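PDB 6KCW: alginate lyase, which cleaves alginate as a polysaccharide lyase of family 36, using a lysine as both catalytic base and catalytic acid. Local coordinates for residues D68-E73 / A202-K207; K170-S175 / R196-D201. All coordinates share one frame; numbering follows the deposited sequence.

Interaction 1: residues D68-E73 / A202-K207; sequences DGTEYE and AQRLIK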
# COMPACT_ATOMS: atom_id res chain seq x y z
N ASP A 68 -16.83 6.11 -0.36
CA ASP A 68 -16.87 5.31 0.86
C ASP A 68 -17.69 4.05 0.64
O ASP A 68 -18.74 4.07 0.00
CB ASP A 68 -17.49 6.12 2.00
CG ASP A 68 -16.60 7.26 2.46
OD1 ASP A 68 -15.72 7.67 1.67
OD2 ASP A 68 -16.77 7.72 3.62
N GLY A 69 -17.19 2.94 1.20
CA GLY A 69 -17.89 1.68 1.14
C GLY A 69 -17.41 0.75 2.23
O GLY A 69 -16.45 1.04 2.95
N THR A 70 -18.09 -0.40 2.32
CA THR A 70 -17.77 -1.46 3.27
C THR A 70 -16.97 -2.60 2.68
O THR A 70 -16.38 -3.37 3.45
CB THR A 70 -19.06 -2.04 3.87
OG1 THR A 70 -19.90 -2.52 2.82
CG2 THR A 70 -19.81 -0.97 4.64
N GLU A 71 -16.93 -2.73 1.35
CA GLU A 71 -16.22 -3.81 0.66
C GLU A 71 -15.46 -3.27 -0.54
O GLU A 71 -16.06 -2.68 -1.44
CB GLU A 71 -17.16 -4.90 0.18
CG GLU A 71 -17.39 -5.97 1.21
CD GLU A 71 -18.72 -5.80 1.86
OE1 GLU A 71 -19.10 -6.70 2.64
OE2 GLU A 71 -19.40 -4.78 1.58
N TYR A 72 -14.16 -3.52 -0.56
CA TYR A 72 -13.28 -2.97 -1.58
C TYR A 72 -12.26 -4.02 -1.97
O TYR A 72 -11.96 -4.95 -1.21
CB TYR A 72 -12.57 -1.69 -1.09
CG TYR A 72 -13.11 -0.43 -1.74
CD1 TYR A 72 -12.70 -0.06 -3.03
CD2 TYR A 72 -14.05 0.37 -1.09
CE1 TYR A 72 -13.19 1.09 -3.64
CE2 TYR A 72 -14.56 1.51 -1.70
CZ TYR A 72 -14.12 1.87 -2.97
OH TYR A 72 -14.61 3.00 -3.60
N GLU A 73 -11.72 -3.87 -3.18
CA GLU A 73 -10.63 -4.71 -3.62
C GLU A 73 -9.78 -3.90 -4.57
O GLU A 73 -10.23 -2.89 -5.12
CB GLU A 73 -11.13 -5.98 -4.31
CG GLU A 73 -11.82 -5.66 -5.60
CD GLU A 73 -12.18 -6.88 -6.36
OE1 GLU A 73 -11.86 -7.98 -5.88
OE2 GLU A 73 -12.79 -6.73 -7.44
N ALA A 202 -19.03 5.36 13.19
CA ALA A 202 -18.89 6.54 12.33
C ALA A 202 -17.58 6.54 11.56
O ALA A 202 -17.40 7.39 10.68
CB ALA A 202 -19.01 7.83 13.15
N GLN A 203 -16.67 5.63 11.88
CA GLN A 203 -15.37 5.55 11.22
C GLN A 203 -15.14 4.18 10.56
O GLN A 203 -14.00 3.85 10.26
CB GLN A 203 -14.25 5.84 12.22
CG GLN A 203 -14.20 7.28 12.76
CD GLN A 203 -13.91 8.30 11.68
OE1 GLN A 203 -13.50 7.96 10.56
NE2 GLN A 203 -14.12 9.57 12.00
N ARG A 204 -16.19 3.38 10.35
CA ARG A 204 -16.01 2.00 9.91
C ARG A 204 -15.78 1.85 8.42
O ARG A 204 -15.36 0.78 7.99
CB ARG A 204 -17.23 1.16 10.29
CG ARG A 204 -18.53 1.73 9.76
CD ARG A 204 -19.70 0.93 10.30
NE ARG A 204 -19.66 -0.41 9.73
CZ ARG A 204 -20.36 -0.80 8.68
NH1 ARG A 204 -21.21 0.04 8.10
NH2 ARG A 204 -20.23 -2.03 8.22
N LEU A 205 -16.01 2.90 7.63
CA LEU A 205 -16.01 2.79 6.18
C LEU A 205 -14.60 2.85 5.59
O LEU A 205 -13.73 3.57 6.08
CB LEU A 205 -16.85 3.91 5.57
CG LEU A 205 -18.31 3.83 6.03
CD1 LEU A 205 -19.19 4.83 5.32
CD2 LEU A 205 -18.81 2.44 5.82
N ILE A 206 -14.39 2.08 4.53
CA ILE A 206 -13.23 2.30 3.68
C ILE A 206 -13.39 3.66 3.03
O ILE A 206 -14.38 3.92 2.34
CB ILE A 206 -13.09 1.19 2.63
CG1 ILE A 206 -12.89 -0.16 3.31
CG2 ILE A 206 -11.93 1.49 1.73
CD1 ILE A 206 -13.87 -1.17 2.83
N LYS A 207 -12.42 4.53 3.24
CA LYS A 207 -12.53 5.91 2.82
C LYS A 207 -11.58 6.29 1.69
O LYS A 207 -11.95 7.11 0.85
CB LYS A 207 -12.31 6.85 4.01
CG LYS A 207 -13.53 6.99 4.89
CD LYS A 207 -13.26 7.91 6.06
CE LYS A 207 -14.57 8.52 6.57
NZ LYS A 207 -15.61 7.48 6.88
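Gly69 and Ile206 face each other as a hydrogen-bonded antiparallel pair. Ile206 N gives its hydrogen to Gly69 O at 2.8 Å, and Gly69 N returns a longer bond to Ile206 O at 3.2 Å. The same Ile206 O takes a CA-H...O contact from Asp68 CA at 3.2 Å.

The charged pair across the two segments is loose. Lys207 bends at its last torsion (chi4 53°), which turns NZ back to Asp68 OD2 at 3.5 Å, a weak salt bridge.

The apolar contacts lie on two sides. Ile206 CG2 approaches Tyr72 CD2 obliquely at 3.7 Å. Ile206 CD1 also comes within 3.4 Å of the backbone Thr70 O. Tyr72 also meets the ring of Phe96, and its hydroxyl bonds Ser67 O. Elsewhere Leu205 CD2 touches Thr70 CG2 at 3.7 Å. Thr70 CG2 also lies beside the Arg204 guanidinium, whose NE is bonded to Asn172 O.

Thr70 and Glu71 both face Arg241 in a classic beta bulge. Here the chain passes from strand 60-69, paired with strand 206-215, to strand 71-80 in the other sheet. Such a crossing between two antiparallel sheets fits the beta-sandwich (jelly-roll) fold of the concanavalin clan.

Interaction 2: residues K170-S175 / R196-D201; sequences KSNTGS and RWTTND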
# COMPACT_ATOMS: atom_id res chain seq x y z
N LYS A 170 -12.81 -5.57 4.07
CA LYS A 170 -14.22 -5.49 4.45
C LYS A 170 -14.31 -4.84 5.82
O LYS A 170 -13.62 -5.27 6.76
CB LYS A 170 -14.85 -6.88 4.46
CG LYS A 170 -16.31 -6.94 4.86
CD LYS A 170 -16.63 -8.39 5.20
CE LYS A 170 -18.05 -8.77 4.81
NZ LYS A 170 -19.01 -8.57 5.91
N SER A 171 -15.14 -3.81 5.93
CA SER A 171 -15.40 -3.18 7.22
C SER A 171 -15.97 -4.18 8.22
O SER A 171 -16.68 -5.13 7.86
CB SER A 171 -16.39 -2.03 7.06
OG SER A 171 -15.99 -1.20 6.00
N ASN A 172 -15.68 -3.95 9.50
CA ASN A 172 -16.37 -4.65 10.57
C ASN A 172 -17.57 -3.80 10.97
O ASN A 172 -17.80 -2.72 10.42
CB ASN A 172 -15.43 -4.96 11.73
CG ASN A 172 -15.13 -3.73 12.61
OD1 ASN A 172 -14.28 -2.89 12.27
ND2 ASN A 172 -15.80 -3.64 13.75
N THR A 173 -18.39 -4.31 11.89
CA THR A 173 -19.51 -3.57 12.45
C THR A 173 -19.37 -3.52 13.97
O THR A 173 -19.01 -4.53 14.59
CB THR A 173 -20.85 -4.21 12.11
OG1 THR A 173 -20.95 -5.47 12.79
CG2 THR A 173 -20.99 -4.46 10.64
N GLY A 174 -19.66 -2.37 14.56
CA GLY A 174 -19.64 -2.24 16.01
C GLY A 174 -18.34 -2.74 16.62
O GLY A 174 -17.24 -2.42 16.15
N SER A 175 -18.45 -3.54 17.68
CA SER A 175 -17.27 -4.15 18.29
C SER A 175 -17.05 -5.58 17.80
O SER A 175 -16.25 -6.31 18.40
CB SER A 175 -17.38 -4.12 19.82
OG SER A 175 -17.06 -2.82 20.32
N ARG A 196 -11.14 -6.99 13.20
CA ARG A 196 -11.90 -5.85 13.70
C ARG A 196 -11.10 -4.60 13.34
O ARG A 196 -9.95 -4.47 13.77
CB ARG A 196 -12.13 -5.98 15.20
CG ARG A 196 -12.78 -4.79 15.90
CD ARG A 196 -13.36 -5.22 17.25
NE ARG A 196 -12.34 -5.78 18.13
CZ ARG A 196 -12.51 -5.99 19.44
NH1 ARG A 196 -13.65 -5.67 20.04
NH2 ARG A 196 -11.51 -6.49 20.16
N TRP A 197 -11.68 -3.73 12.51
CA TRP A 197 -11.02 -2.48 12.13
C TRP A 197 -11.30 -1.36 13.11
O TRP A 197 -10.39 -0.61 13.48
CB TRP A 197 -11.47 -2.02 10.74
CG TRP A 197 -11.12 -2.94 9.65
CD1 TRP A 197 -11.95 -3.78 9.00
CD2 TRP A 197 -9.82 -3.12 9.05
NE1 TRP A 197 -11.27 -4.48 8.05
CE2 TRP A 197 -9.96 -4.09 8.05
CE3 TRP A 197 -8.57 -2.55 9.27
CZ2 TRP A 197 -8.88 -4.52 7.26
CZ3 TRP A 197 -7.50 -2.96 8.50
CH2 TRP A 197 -7.67 -3.94 7.51
N THR A 198 -12.56 -1.23 13.52
CA THR A 198 -13.03 -0.09 14.29
C THR A 198 -13.99 -0.57 15.36
O THR A 198 -14.62 -1.63 15.23
CB THR A 198 -13.74 0.92 13.37
OG1 THR A 198 -14.83 0.28 12.71
CG2 THR A 198 -12.79 1.44 12.29
N THR A 199 -14.11 0.22 16.44
CA THR A 199 -15.25 0.09 17.34
C THR A 199 -16.20 1.27 17.26
O THR A 199 -17.31 1.20 17.81
CB THR A 199 -14.79 -0.14 18.79
OG1 THR A 199 -13.71 0.74 19.11
CG2 THR A 199 -14.35 -1.59 18.98
N ASN A 200 -15.81 2.34 16.57
CA ASN A 200 -16.67 3.49 16.30
C ASN A 200 -17.27 3.34 14.91
O ASN A 200 -16.55 3.44 13.91
CB ASN A 200 -15.86 4.78 16.40
CG ASN A 200 -16.64 6.00 15.95
OD1 ASN A 200 -17.87 6.05 16.04
ND2 ASN A 200 -15.93 7.01 15.46
N ASP A 201 -18.60 3.14 14.84
CA ASP A 201 -19.29 2.94 13.57
C ASP A 201 -19.24 4.16 12.65
O ASP A 201 -19.42 4.01 11.45
CB ASP A 201 -20.77 2.58 13.79
CG ASP A 201 -20.97 1.14 14.22
OD1 ASP A 201 -20.10 0.29 13.92
OD2 ASP A 201 -22.01 0.85 14.86
O HOH W 1 -17.04 0.10 14.54
O HOH W 2 -18.28 -0.75 19.71
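Asn172 OD1 is gripped by two successive backbone N-H groups. Thr198 N binds it at 2.7 Å with an N-H...O angle of 157°, tilted 21° from the carbonyl plane. Trp197 N is equally near, but its bond is bent and weak. The other half of the amide points ND2 at Thr198 O, 2.8 Å away and close to the amide plane. Asn172 CG stands between its own backbone N and carbonyl carbon (chi1 77°), which aims the amide at residues 197-198. With an alanine here, the N-H groups of Trp197 and Thr198 would probably lose their shared acceptor, and Thr198 O the donor ND2.

The two segments are neighbouring loops. One links strands 162-170 and 179-185 of one antiparallel sheet; the other leaves strand 188-195 of that sheet and leads to strand 206-215 of the second. Trp197 fits against the first loop, its NE1 making a weak bond to Lys170 O at the ring edge.

Farther along, Asp201 OD1 uses its syn lone pair to accept from Gly174 N at 2.8 Å. A water donates to Asp201 OD1 and Gly174 O and accepts from Thr198 OG1. Thr199 CA makes a CA-H...O contact with Gly174 O. The Arg196 chain bends at chi3 and brings NH1 to Ser175 O at 3.1 Å, a weak bond, while NH2 holds Asp138 in a salt bridge.

Interaction 1 is mostly buried and interaction 2 only partly so. Their centres lie about 10 Å apart. Strand pairing within one sheet, and apolar packing across to strand 71-80 of the other, carry interaction 1. Interaction 2 joins loops and relies on a side-chain amide, a carboxylate and waters instead of strand pairing. Along the chain, both segments of interaction 2 fall between those of interaction 1. The two also touch directly. Thr70 O lies 2.8 Å from Ser171 N, in a backbone bond. Asn172 serves both contacts: its side chain ties the loops, and its backbone O lies 3.0 Å from Arg204 NE.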